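Local coordinates for diaminobutyrate-pyruvate transaminase and L-2,4-diaminobutyrate decarboxylase (Vibrio parahaemolyticus, PDB 2QMA), which forms the C-terminal, decarboxylase-type domain of a longer protein and probably uses pyridoxal 5'-phosphate to decarboxylate L-2,4-diaminobutyrate, at residues F213-S218 with K227-V232; G238-T243 with F260-T265; L177-I182 with M222-K227. All blocks are in the same frame, centred on the assembly; numbering follows the deposited sequence.

Interaction 1. Residues F213-S218 with K227-V232; sequences FTVQKS and KAVMTV
Q216 and V229 have the nearest CA atoms across the two segments, 6.3 Å apart. The helix segment 214-218 runs nearly antiparallel to strand 229-232, at 161°, and their axes come within 9.6 Å. V229 carries the contact from the strand side. Its CG2 methyl packs against the helix backbone, 3.9 Å from Q216 CA, and also lies near V215 O. Its CG1 methyl sits anti to the backbone N (chi1 -179°) and reaches V215 CG1 at 4.2 Å. The two valine side chains cross obliquely. Q216 meets V229 at about a right angle. A bend at chi2 (81°) swings its amide end back toward the strand, which leaves NE2 4.1 Å from V229 CG1. The same NE2 lies 4.4 Å from T231 CG2, a marginal contact at the edge of the patch. The whole interface is small, 143 Å² in total, and its contacts are van der Waals. Helix 214-221 is the connecting helix of a beta-alpha-beta unit between strands 203-208 and 229-232. V215 also packs on I205, and V229 on C207, both of strand 203-208. M230 and V232 touch helix 245-254 from the strand; T214 and S218 touch helix 167-187 from the helix.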
ATOM      1  N   PHE A 213     -18.506   2.915   2.808  1.00 28.10           N
ATOM      2  CA  PHE A 213     -18.594   2.155   4.057  0.60 28.23           C
ATOM      3  C   PHE A 213     -17.267   2.127   4.803  1.00 27.95           C
ATOM      4  O   PHE A 213     -17.205   1.628   5.920  1.00 27.73           O
ATOM      5  CB  PHE A 213     -19.146   0.731   3.842  0.60 28.98           C
ATOM      6  CG  PHE A 213     -19.737   0.120   5.099  0.60 30.54           C
ATOM      7  CD1 PHE A 213     -21.085   0.303   5.409  0.60 31.85           C
ATOM      8  CD2 PHE A 213     -18.934  -0.606   5.992  0.60 31.18           C
ATOM      9  CE1 PHE A 213     -21.629  -0.243   6.574  0.60 32.01           C
ATOM     10  CE2 PHE A 213     -19.466  -1.155   7.157  0.60 30.89           C
ATOM     11  CZ  PHE A 213     -20.815  -0.975   7.451  0.60 31.04           C
ATOM     12  N   THR A 214     -16.211   2.693   4.206  1.00 26.92           N
ATOM     13  CA  THR A 214     -14.974   2.873   4.958  1.00 26.28           C
ATOM     14  C   THR A 214     -15.160   3.914   6.087  1.00 25.51           C
ATOM     15  O   THR A 214     -14.250   4.082   6.904  1.00 26.92           O
ATOM     16  CB  THR A 214     -13.709   3.216   4.097  1.00 26.49           C
ATOM     17  OG1 THR A 214     -13.975   4.329   3.226  1.00 24.55           O
ATOM     18  CG2 THR A 214     -13.249   1.995   3.266  1.00 27.71           C
ATOM     19  N   VAL A 215     -16.304   4.600   6.148  1.00 23.86           N
ATOM     20  CA  VAL A 215     -16.590   5.460   7.343  1.00 21.51           C
ATOM     21  C   VAL A 215     -16.882   4.582   8.566  1.00 19.90           C
ATOM     22  O   VAL A 215     -16.279   4.749   9.609  1.00 18.47           O
ATOM     23  CB  VAL A 215     -17.726   6.547   7.150  1.00 22.45           C
ATOM     24  CG1 VAL A 215     -17.958   7.355   8.445  1.00 18.90           C
ATOM     25  CG2 VAL A 215     -17.399   7.507   6.010  1.00 21.32           C
ATOM     26  N   GLN A 216     -17.842   3.668   8.433  1.00 19.04           N
ATOM     27  CA  GLN A 216     -18.138   2.697   9.479  1.00 18.41           C
ATOM     28  C   GLN A 216     -16.873   1.858   9.774  1.00 17.36           C
ATOM     29  O   GLN A 216     -16.521   1.648  10.926  1.00 15.41           O
ATOM     30  CB  GLN A 216     -19.269   1.788   9.006  1.00 19.34           C
ATOM     31  CG  GLN A 216     -20.603   2.499   8.943  1.00 21.59           C
ATOM     32  CD  GLN A 216     -20.877   3.370   7.679  1.00 20.11           C
ATOM     33  OE1 GLN A 216     -19.991   3.746   6.900  1.00 21.14           O
ATOM     34  NE2 GLN A 216     -22.144   3.684   7.495  1.00 24.78           N
ATOM     35  N   LYS A 217     -16.180   1.412   8.718  1.00 16.05           N
ATOM     36  CA  LYS A 217     -15.016   0.516   8.908  1.00 16.02           C
ATOM     37  C   LYS A 217     -13.907   1.308   9.602  1.00 15.29           C
ATOM     38  O   LYS A 217     -13.207   0.782  10.463  1.00 16.00           O
ATOM     39  CB  LYS A 217     -14.501  -0.046   7.579  1.00 16.57           C
ATOM     40  CG  LYS A 217     -15.489  -0.963   6.882  1.00 18.05           C
ATOM     41  CD  LYS A 217     -14.880  -1.591   5.639  1.00 24.83           C
ATOM     42  CE  LYS A 217     -14.696  -3.088   5.816  1.00 26.82           C
ATOM     43  NZ  LYS A 217     -14.491  -3.772   4.480  1.00 30.43           N
ATOM     44  N   SER A 218     -13.792   2.583   9.248  1.00 13.89           N
ATOM     45  CA  SER A 218     -12.804   3.466   9.868  1.00 14.57           C
ATOM     46  C   SER A 218     -13.121   3.607  11.345  1.00 13.00           C
ATOM     47  O   SER A 218     -12.247   3.476  12.189  1.00 13.09           O
ATOM     48  CB  SER A 218     -12.809   4.840   9.182  1.00 15.68           C
ATOM     49  OG  SER A 218     -12.094   4.719   7.963  1.00 17.55           O
ATOM     50  N   LYS A 227     -21.403   2.120  15.975  1.00 13.71           N
ATOM     51  CA  LYS A 227     -22.392   2.947  16.708  1.00 14.19           C
ATOM     52  C   LYS A 227     -22.005   4.448  16.795  1.00 14.51           C
ATOM     53  O   LYS A 227     -22.835   5.329  17.130  1.00 13.96           O
ATOM     54  CB  LYS A 227     -22.679   2.305  18.073  1.00 15.66           C
ATOM     55  CG  LYS A 227     -22.413   3.105  19.353  1.00 17.62           C
ATOM     56  CD  LYS A 227     -21.010   3.234  19.601  1.00 17.57           C
ATOM     57  CE  LYS A 227     -20.702   3.877  20.959  1.00 18.46           C
ATOM     58  NZ  LYS A 227     -19.238   4.218  20.814  1.00 18.88           N
ATOM     59  N   ALA A 228     -20.731   4.729  16.511  1.00 12.28           N
ATOM     60  CA  ALA A 228     -20.243   6.113  16.480  1.00 11.79           C
ATOM     61  C   ALA A 228     -20.695   6.855  15.183  1.00 11.20           C
ATOM     62  O   ALA A 228     -20.581   8.076  15.075  1.00 11.18           O
ATOM     63  CB  ALA A 228     -18.695   6.156  16.643  1.00 11.34           C
ATOM     64  N   VAL A 229     -21.179   6.115  14.190  1.00 10.33           N
ATOM     65  CA  VAL A 229     -21.538   6.753  12.917  1.00 11.97           C
ATOM     66  C   VAL A 229     -23.005   7.112  12.936  1.00 12.35           C
ATOM     67  O   VAL A 229     -23.864   6.258  13.153  1.00 11.87           O
ATOM     68  CB  VAL A 229     -21.210   5.853  11.711  1.00 11.43           C
ATOM     69  CG1 VAL A 229     -21.569   6.542  10.371  1.00 12.18           C
ATOM     70  CG2 VAL A 229     -19.749   5.474  11.713  1.00 11.58           C
HETATM   71  N   MSE A 230     -23.276   8.395  12.693  1.00 12.29           N
HETATM   72  CA  MSE A 230     -24.620   8.955  12.706  1.00 16.20           C
HETATM   73  C   MSE A 230     -24.974   9.256  11.258  1.00 15.81           C
HETATM   74  O   MSE A 230     -24.357  10.116  10.629  1.00 14.28           O
HETATM   75  CB  MSE A 230     -24.518  10.280  13.458  1.00 16.25           C
HETATM   76  CG  MSE A 230     -25.472  10.461  14.511  1.00 21.52           C
HETATM   77 SE   MSE A 230     -24.981  12.175  15.325  0.70 22.35          SE
HETATM   78  CE  MSE A 230     -26.765  12.564  15.368  1.00 17.99           C
ATOM     79  N   THR A 231     -25.937   8.541  10.691  1.00 17.17           N
ATOM     80  CA  THR A 231     -26.193   8.741   9.278  1.00 19.67           C
ATOM     81  C   THR A 231     -27.324   9.763   9.078  1.00 20.44           C
ATOM     82  O   THR A 231     -28.233   9.904   9.909  1.00 22.30           O
ATOM     83  CB  THR A 231     -26.489   7.442   8.512  1.00 20.23           C
ATOM     84  OG1 THR A 231     -27.783   6.973   8.902  1.00 23.69           O
ATOM     85  CG2 THR A 231     -25.426   6.345   8.777  1.00 19.23           C
ATOM     86  N   VAL A 232     -27.237  10.509   7.994  1.00 20.22           N
ATOM     87  CA  VAL A 232     -28.266  11.471   7.624  1.00 20.28           C
ATOM     88  C   VAL A 232     -28.886  10.983   6.320  1.00 19.87           C
ATOM     89  O   VAL A 232     -28.183  10.454   5.455  1.00 19.71           O
ATOM     90  CB  VAL A 232     -27.646  12.888   7.419  1.00 20.44           C
ATOM     91  CG1 VAL A 232     -28.716  13.931   7.098  1.00 19.75           C
ATOM     92  CG2 VAL A 232     -26.858  13.304   8.670  1.00 20.99           C
TER

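Interaction 2. Residues G238-T243 with F260-T265; sequences GTMDIT and FAIVGT
M240 reaches strand 260-265 from the loop 238-243, and its neighbour D241 has a carboxylate oxygen gripped twice. D241 OD1 accepts from T243 N at 2.9 Å, an Asx turn, and from the T243 hydroxyl OG1. The backbone N-H meets the carboxylate from above its plane, by 36°. The hydroxyl meets OD1 at its syn lone pair, on the side of the other oxygen. This local pair shapes the chain just before helix 245-254. The contact itself is made by the selenomethionine M240. Its side chain starts out extended, with CG anti to the backbone N (chi1 -170°), and then turns about the CG-SE bond (chi3 -77°). That turn lays the CE methyl 3.3 Å from the V263 carbonyl O. The same methyl touches I262 CG1 at 4.4 Å, so a single methyl group meets both a backbone oxygen and an apolar side chain. I280 of helix 277-287 packs on both M240 and I262. D275 links the two segments more firmly: its OD1 accepts from M240 N and its OD2 from T265 N. Buried packing of this kind, with a connecting loop laid against an inner parallel strand of the central mixed sheet, fits the alpha/beta core of a pyridoxal-phosphate-dependent decarboxylase.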
ATOM      1  N   GLY A 238     -28.775  10.861  -4.541  1.00 20.76           N
ATOM      2  CA  GLY A 238     -27.608  10.350  -3.821  1.00 19.91           C
ATOM      3  C   GLY A 238     -26.870  11.334  -2.902  1.00 19.83           C
ATOM      4  O   GLY A 238     -26.050  10.917  -2.084  1.00 19.71           O
ATOM      5  N   THR A 239     -27.140  12.638  -3.049  1.00 18.84           N
ATOM      6  CA  THR A 239     -26.514  13.667  -2.195  1.00 17.52           C
ATOM      7  C   THR A 239     -27.082  13.632  -0.750  1.00 16.77           C
ATOM      8  O   THR A 239     -28.218  13.212  -0.513  1.00 15.37           O
ATOM      9  CB  THR A 239     -26.709  15.082  -2.801  1.00 16.87           C
ATOM     10  OG1 THR A 239     -28.099  15.393  -2.874  1.00 18.60           O
ATOM     11  CG2 THR A 239     -26.138  15.161  -4.241  1.00 18.43           C
HETATM   12  N   MSE A 240     -26.302  14.099   0.222  1.00 15.07           N
HETATM   13  CA  MSE A 240     -26.769  14.189   1.613  1.00 14.04           C
HETATM   14  C   MSE A 240     -27.973  15.156   1.674  1.00 14.17           C
HETATM   15  O   MSE A 240     -27.920  16.258   1.083  1.00 12.41           O
HETATM   16  CB  MSE A 240     -25.647  14.752   2.510  1.00 14.11           C
HETATM   17  CG  MSE A 240     -25.988  14.631   3.988  1.00 11.44           C
HETATM   18 SE   MSE A 240     -24.694  15.563   5.077  0.70 18.93          SE
HETATM   19  CE  MSE A 240     -23.239  14.325   5.034  1.00 16.88           C
ATOM     20  N   ASP A 241     -29.055  14.757   2.369  1.00 14.88           N
ATOM     21  CA  ASP A 241     -30.179  15.704   2.597  1.00 15.05           C
ATOM     22  C   ASP A 241     -29.834  16.764   3.653  1.00 15.47           C
ATOM     23  O   ASP A 241     -29.955  16.500   4.866  1.00 16.21           O
ATOM     24  CB  ASP A 241     -31.512  14.985   2.968  1.00 15.66           C
ATOM     25  CG  ASP A 241     -32.727  15.940   2.930  1.00 16.29           C
ATOM     26  OD1 ASP A 241     -32.547  17.178   2.885  1.00 15.07           O
ATOM     27  OD2 ASP A 241     -33.867  15.442   2.937  1.00 20.06           O
ATOM     28  N   ILE A 242     -29.469  17.986   3.234  1.00 14.89           N
ATOM     29  CA  ILE A 242     -29.057  19.022   4.226  1.00 15.92           C
ATOM     30  C   ILE A 242     -30.243  19.683   4.958  1.00 15.65           C
ATOM     31  O   ILE A 242     -30.034  20.416   5.908  1.00 15.51           O
ATOM     32  CB  ILE A 242     -28.097  20.111   3.611  1.00 15.89           C
ATOM     33  CG1 ILE A 242     -28.876  21.076   2.672  1.00 16.83           C
ATOM     34  CG2 ILE A 242     -26.941  19.404   2.893  1.00 15.75           C
ATOM     35  CD1 ILE A 242     -28.116  22.375   2.208  1.00 16.70           C
ATOM     36  N   THR A 243     -31.470  19.354   4.529  1.00 17.62           N
ATOM     37  CA  THR A 243     -32.727  19.821   5.135  1.00 19.82           C
ATOM     38  C   THR A 243     -32.794  19.648   6.636  1.00 19.85           C
ATOM     39  O   THR A 243     -33.189  20.550   7.332  1.00 21.19           O
ATOM     40  CB  THR A 243     -33.993  19.106   4.522  1.00 19.53           C
ATOM     41  OG1 THR A 243     -33.984  19.272   3.104  1.00 23.70           O
ATOM     42  CG2 THR A 243     -35.232  19.745   5.032  1.00 22.56           C
ATOM     43  N   PHE A 260     -18.308  15.235  16.218  1.00 10.37           N
ATOM     44  CA  PHE A 260     -16.988  15.875  16.112  1.00 10.39           C
ATOM     45  C   PHE A 260     -16.441  15.891  14.696  1.00  9.03           C
ATOM     46  O   PHE A 260     -15.458  16.584  14.403  1.00  8.49           O
ATOM     47  CB  PHE A 260     -15.972  15.146  17.027  1.00 10.36           C
ATOM     48  CG  PHE A 260     -15.519  13.789  16.515  1.00 10.18           C
ATOM     49  CD1 PHE A 260     -14.340  13.663  15.777  1.00  9.54           C
ATOM     50  CD2 PHE A 260     -16.274  12.655  16.762  1.00 11.44           C
ATOM     51  CE1 PHE A 260     -13.899  12.388  15.308  1.00 11.06           C
ATOM     52  CE2 PHE A 260     -15.881  11.409  16.298  1.00 10.96           C
ATOM     53  CZ  PHE A 260     -14.671  11.263  15.571  1.00 10.29           C
ATOM     54  N   ALA A 261     -17.038  15.073  13.820  1.00  9.38           N
ATOM     55  CA  ALA A 261     -16.581  15.048  12.446  1.00  8.27           C
ATOM     56  C   ALA A 261     -17.735  14.812  11.496  1.00  9.12           C
ATOM     57  O   ALA A 261     -18.694  14.102  11.831  1.00  8.27           O
ATOM     58  CB  ALA A 261     -15.536  13.909  12.213  1.00 10.07           C
ATOM     59  N   ILE A 262     -17.554  15.302  10.281  1.00  7.48           N
ATOM     60  CA  ILE A 262     -18.638  15.133   9.280  1.00  7.81           C
ATOM     61  C   ILE A 262     -17.992  14.782   7.963  1.00  8.65           C
ATOM     62  O   ILE A 262     -17.024  15.432   7.568  1.00  9.62           O
ATOM     63  CB  ILE A 262     -19.552  16.415   9.152  1.00  8.46           C
ATOM     64  CG1 ILE A 262     -20.695  16.107   8.158  1.00  6.44           C
ATOM     65  CG2 ILE A 262     -18.749  17.645   8.745  1.00  8.50           C
ATOM     66  CD1 ILE A 262     -21.973  16.996   8.368  1.00  8.97           C
ATOM     67  N   VAL A 263     -18.533  13.778   7.267  1.00  8.76           N
ATOM     68  CA  VAL A 263     -17.952  13.400   6.012  1.00  9.60           C
ATOM     69  C   VAL A 263     -18.783  13.963   4.846  1.00 11.17           C
ATOM     70  O   VAL A 263     -19.984  13.633   4.715  1.00  9.70           O
ATOM     71  CB  VAL A 263     -17.778  11.855   5.899  1.00 11.41           C
ATOM     72  CG1 VAL A 263     -17.264  11.466   4.530  1.00 10.21           C
ATOM     73  CG2 VAL A 263     -16.806  11.347   7.002  1.00 10.59           C
ATOM     74  N   GLY A 264     -18.146  14.798   4.017  1.00  8.95           N
ATOM     75  CA  GLY A 264     -18.773  15.235   2.762  1.00  9.95           C
ATOM     76  C   GLY A 264     -18.283  14.348   1.631  1.00 10.61           C
ATOM     77  O   GLY A 264     -17.077  14.189   1.466  1.00 11.29           O
ATOM     78  N   THR A 265     -19.171  13.766   0.843  1.00 10.92           N
ATOM     79  CA  THR A 265     -18.674  12.794  -0.189  1.00 12.50           C
ATOM     80  C   THR A 265     -18.694  13.530  -1.542  1.00 11.87           C
ATOM     81  O   THR A 265     -19.739  14.066  -1.914  1.00 12.79           O
ATOM     82  CB  THR A 265     -19.481  11.440  -0.205  1.00 12.38           C
ATOM     83  OG1 THR A 265     -19.382  10.819   1.094  1.00 15.89           O
ATOM     84  CG2 THR A 265     -18.941  10.449  -1.245  1.00 13.25           C
TER

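Interaction 3. Residues L177-I182 with M222-K227; sequences LARDWI and MGLGEK
R179 on helix 167-187 reaches across to M222, at the point where helix 214-221 ends in a Schellman motif. G223 is the residue that leaves the helix, with positive phi. The R179 guanidinium gives NH1 to the M222 carbonyl O at 2.8 Å. The acceptor lies in the guanidinium plane, and the donor lies in the carbonyl plane, on a lone pair. The bond is somewhat bent, with an N-H...O angle of 138°. Behind this bond the side chains of R179 and the selenomethionine M222 slide past each other in opposite directions. M222 SE lies 4.0 Å from R179 CB. M222 CB is close to R179 NH1, at 3.5 Å. L224 adds a looser touch, with its CD1 methyl 4.4 Å from R179 CG. The arginine chain bends at chi3 (72°), and this turns the guanidinium group toward the M222 carbonyl.

D180 holds the flat group at another edge, in its plane. NE and NH2 of R179 both bond to D180 OD1, side-on, with NE at 2.9 Å. This salt bridge should fix the rotation of the guanidinium. The second subunit adds two more acceptors: NH1 also bonds to W221 O and NH2 to S220 O of that subunit. R179 thus ties the end of helix 214-221 in its own chain to the same helix end in the partner, at the dimer interface. Further along 222-227, the K227 side chain turns back to the backbone: NZ bonds to L224 O at 3.0 Å, in the plane of that carbonyl.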
ATOM      1  N   LEU A 177      -7.288  11.457  12.469  1.00  8.80           N
ATOM      2  CA  LEU A 177      -6.802  12.815  12.855  1.00  8.51           C
ATOM      3  C   LEU A 177      -7.921  13.565  13.563  1.00  7.98           C
ATOM      4  O   LEU A 177      -7.696  14.199  14.589  1.00  7.61           O
ATOM      5  CB  LEU A 177      -6.257  13.636  11.678  1.00  8.44           C
ATOM      6  CG  LEU A 177      -4.954  13.059  11.104  1.00 10.35           C
ATOM      7  CD1 LEU A 177      -4.633  13.816   9.804  1.00  8.63           C
ATOM      8  CD2 LEU A 177      -3.822  13.122  12.121  1.00 11.04           C
ATOM      9  N   ALA A 178      -9.134  13.443  13.036  1.00  7.74           N
ATOM     10  CA  ALA A 178     -10.299  14.132  13.642  1.00  9.46           C
ATOM     11  C   ALA A 178     -10.540  13.646  15.070  1.00  9.79           C
ATOM     12  O   ALA A 178     -10.829  14.439  15.933  1.00  9.57           O
ATOM     13  CB  ALA A 178     -11.542  13.932  12.786  1.00  9.62           C
ATOM     14  N   ARG A 179     -10.430  12.337  15.258  1.00 10.24           N
ATOM     15  CA  ARG A 179     -10.618  11.689  16.547  1.00 10.29           C
ATOM     16  C   ARG A 179      -9.630  12.285  17.572  1.00 10.10           C
ATOM     17  O   ARG A 179     -10.051  12.745  18.621  1.00 11.78           O
ATOM     18  CB  ARG A 179     -10.469  10.153  16.405  1.00 10.48           C
ATOM     19  CG  ARG A 179     -10.545   9.426  17.765  1.00  8.95           C
ATOM     20  CD  ARG A 179      -9.858   8.023  17.653  1.00 12.50           C
ATOM     21  NE  ARG A 179      -8.387   8.107  17.546  1.00 10.36           N
ATOM     22  CZ  ARG A 179      -7.558   7.063  17.466  1.00  9.66           C
ATOM     23  NH1 ARG A 179      -8.037   5.800  17.505  1.00  9.52           N
ATOM     24  NH2 ARG A 179      -6.229   7.255  17.390  1.00  8.95           N
ATOM     25  N   ASP A 180      -8.346  12.350  17.236  1.00 11.17           N
ATOM     26  CA  ASP A 180      -7.332  12.867  18.158  1.00 10.32           C
ATOM     27  C   ASP A 180      -7.524  14.388  18.326  1.00 11.80           C
ATOM     28  O   ASP A 180      -7.295  14.953  19.417  1.00 12.09           O
ATOM     29  CB  ASP A 180      -5.941  12.555  17.607  1.00 11.64           C
ATOM     30  CG  ASP A 180      -5.563  11.083  17.728  1.00 12.13           C
ATOM     31  OD1 ASP A 180      -6.445  10.182  17.833  1.00 10.82           O
ATOM     32  OD2 ASP A 180      -4.371  10.819  17.676  1.00 16.49           O
ATOM     33  N   TRP A 181      -7.946  15.053  17.252  1.00 12.02           N
ATOM     34  CA  TRP A 181      -8.112  16.524  17.254  1.00 12.73           C
ATOM     35  C   TRP A 181      -9.184  16.908  18.301  1.00 13.30           C
ATOM     36  O   TRP A 181      -8.997  17.852  19.102  1.00 12.58           O
ATOM     37  CB  TRP A 181      -8.464  16.993  15.822  1.00 13.32           C
ATOM     38  CG  TRP A 181      -8.943  18.406  15.641  1.00 11.91           C
ATOM     39  CD1 TRP A 181      -8.200  19.517  15.434  1.00 14.49           C
ATOM     40  CD2 TRP A 181     -10.302  18.810  15.616  1.00 14.80           C
ATOM     41  NE1 TRP A 181      -9.020  20.617  15.285  1.00 14.45           N
ATOM     42  CE2 TRP A 181     -10.324  20.200  15.389  1.00 14.63           C
ATOM     43  CE3 TRP A 181     -11.515  18.115  15.746  1.00 10.67           C
ATOM     44  CZ2 TRP A 181     -11.525  20.927  15.279  1.00 14.78           C
ATOM     45  CZ3 TRP A 181     -12.705  18.835  15.654  1.00 14.44           C
ATOM     46  CH2 TRP A 181     -12.692  20.240  15.445  1.00 14.15           C
ATOM     47  N   ILE A 182     -10.289  16.164  18.314  1.00 11.55           N
ATOM     48  CA  ILE A 182     -11.398  16.572  19.166  1.00 11.69           C
ATOM     49  C   ILE A 182     -11.050  16.297  20.636  1.00 12.40           C
ATOM     50  O   ILE A 182     -11.407  17.130  21.470  1.00 11.62           O
ATOM     51  CB  ILE A 182     -12.738  15.872  18.829  1.00 11.91           C
ATOM     52  CG1 ILE A 182     -13.920  16.602  19.535  1.00 12.38           C
ATOM     53  CG2 ILE A 182     -12.734  14.398  19.215  1.00 13.54           C
ATOM     54  CD1 ILE A 182     -14.094  18.077  19.143  1.00 12.10           C
HETATM   55  N   MSE A 222     -10.609   2.411  14.525  1.00 10.11           N
HETATM   56  CA  MSE A 222     -10.014   3.370  15.454  1.00 12.05           C
HETATM   57  C   MSE A 222     -10.616   3.315  16.866  1.00 10.48           C
HETATM   58  O   MSE A 222     -10.248   4.134  17.722  1.00 12.01           O
HETATM   59  CB  MSE A 222     -10.070   4.780  14.844  1.00 11.94           C
HETATM   60  CG  MSE A 222     -11.417   5.406  14.937  1.00 10.13           C
HETATM   61 SE   MSE A 222     -11.555   7.126  14.012  0.70 18.36          SE
HETATM   62  CE  MSE A 222     -11.006   6.634  12.321  1.00 20.20           C
ATOM     63  N   GLY A 223     -11.514   2.351  17.121  1.00  9.49           N
ATOM     64  CA  GLY A 223     -11.972   2.068  18.483  1.00  9.79           C
ATOM     65  C   GLY A 223     -13.348   2.667  18.843  1.00 10.81           C
ATOM     66  O   GLY A 223     -13.789   2.510  19.975  1.00 10.71           O
ATOM     67  N   LEU A 224     -14.022   3.332  17.900  1.00  9.89           N
ATOM     68  CA  LEU A 224     -15.295   3.988  18.197  1.00 11.12           C
ATOM     69  C   LEU A 224     -16.490   3.104  17.905  1.00 11.57           C
ATOM     70  O   LEU A 224     -17.553   3.272  18.539  1.00 13.00           O
ATOM     71  CB  LEU A 224     -15.444   5.316  17.427  1.00 10.34           C
ATOM     72  CG  LEU A 224     -14.292   6.319  17.713  1.00 10.63           C
ATOM     73  CD1 LEU A 224     -14.423   7.585  16.793  1.00 13.96           C
ATOM     74  CD2 LEU A 224     -14.276   6.684  19.187  1.00 12.08           C
ATOM     75  N   GLY A 225     -16.324   2.194  16.949  1.00 10.93           N
ATOM     76  CA  GLY A 225     -17.378   1.232  16.573  1.00 11.10           C
ATOM     77  C   GLY A 225     -18.390   1.812  15.602  1.00 11.63           C
ATOM     78  O   GLY A 225     -18.505   3.059  15.437  1.00 10.24           O
ATOM     79  N   GLU A 226     -19.137   0.916  14.956  1.00 13.91           N
ATOM     80  CA  GLU A 226     -20.146   1.351  13.992  1.00 16.02           C
ATOM     81  C   GLU A 226     -21.152   2.290  14.663  1.00 15.18           C
ATOM     82  O   GLU A 226     -21.688   3.154  13.981  1.00 15.74           O
ATOM     83  CB  GLU A 226     -20.853   0.145  13.340  1.00 17.54           C
ATOM     84  CG  GLU A 226     -19.868  -0.777  12.615  1.00 18.55           C
ATOM     85  CD  GLU A 226     -20.484  -1.991  11.969  1.00 22.50           C
ATOM     86  OE1 GLU A 226     -21.714  -2.258  12.164  1.00 29.07           O
ATOM     87  OE2 GLU A 226     -19.704  -2.686  11.249  1.00 29.28           O
ATOM     88  N   LYS A 227     -21.403   2.120  15.975  1.00 13.71           N
ATOM     89  CA  LYS A 227     -22.392   2.947  16.708  1.00 14.19           C
ATOM     90  C   LYS A 227     -22.005   4.448  16.795  1.00 14.51           C
ATOM     91  O   LYS A 227     -22.835   5.329  17.130  1.00 13.96           O
ATOM     92  CB  LYS A 227     -22.679   2.305  18.073  1.00 15.66           C
ATOM     93  CG  LYS A 227     -22.413   3.105  19.353  1.00 17.62           C
ATOM     94  CD  LYS A 227     -21.010   3.234  19.601  1.00 17.57           C
ATOM     95  CE  LYS A 227     -20.702   3.877  20.959  1.00 18.46           C
ATOM     96  NZ  LYS A 227     -19.238   4.218  20.814  1.00 18.88           N
TER

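How the interactions relate
The three contacts lie on the same side of the chain's centre, interactions 1 and 2 on the central mixed sheet and interaction 3 beside it. Interactions 1 and 3 share K227 and have centres about 10 Å apart. Interaction 3 touches the end of helix 214-221, and interaction 1 the start of strand 229-232. Interactions 1 and 2 have centres about 12 Å apart and meet directly, with V215 CG2 4.0 Å from V263 CG2 and V232 CG1 3.6 Å from D241 O. Interactions 2 and 3 lie farther apart, about 17 Å between centres, yet F260 CE1 comes within 3.5 Å of R179 N. All three lie away from K325, the lysine predicted to carry pyridoxal phosphate and unmodified in this structure.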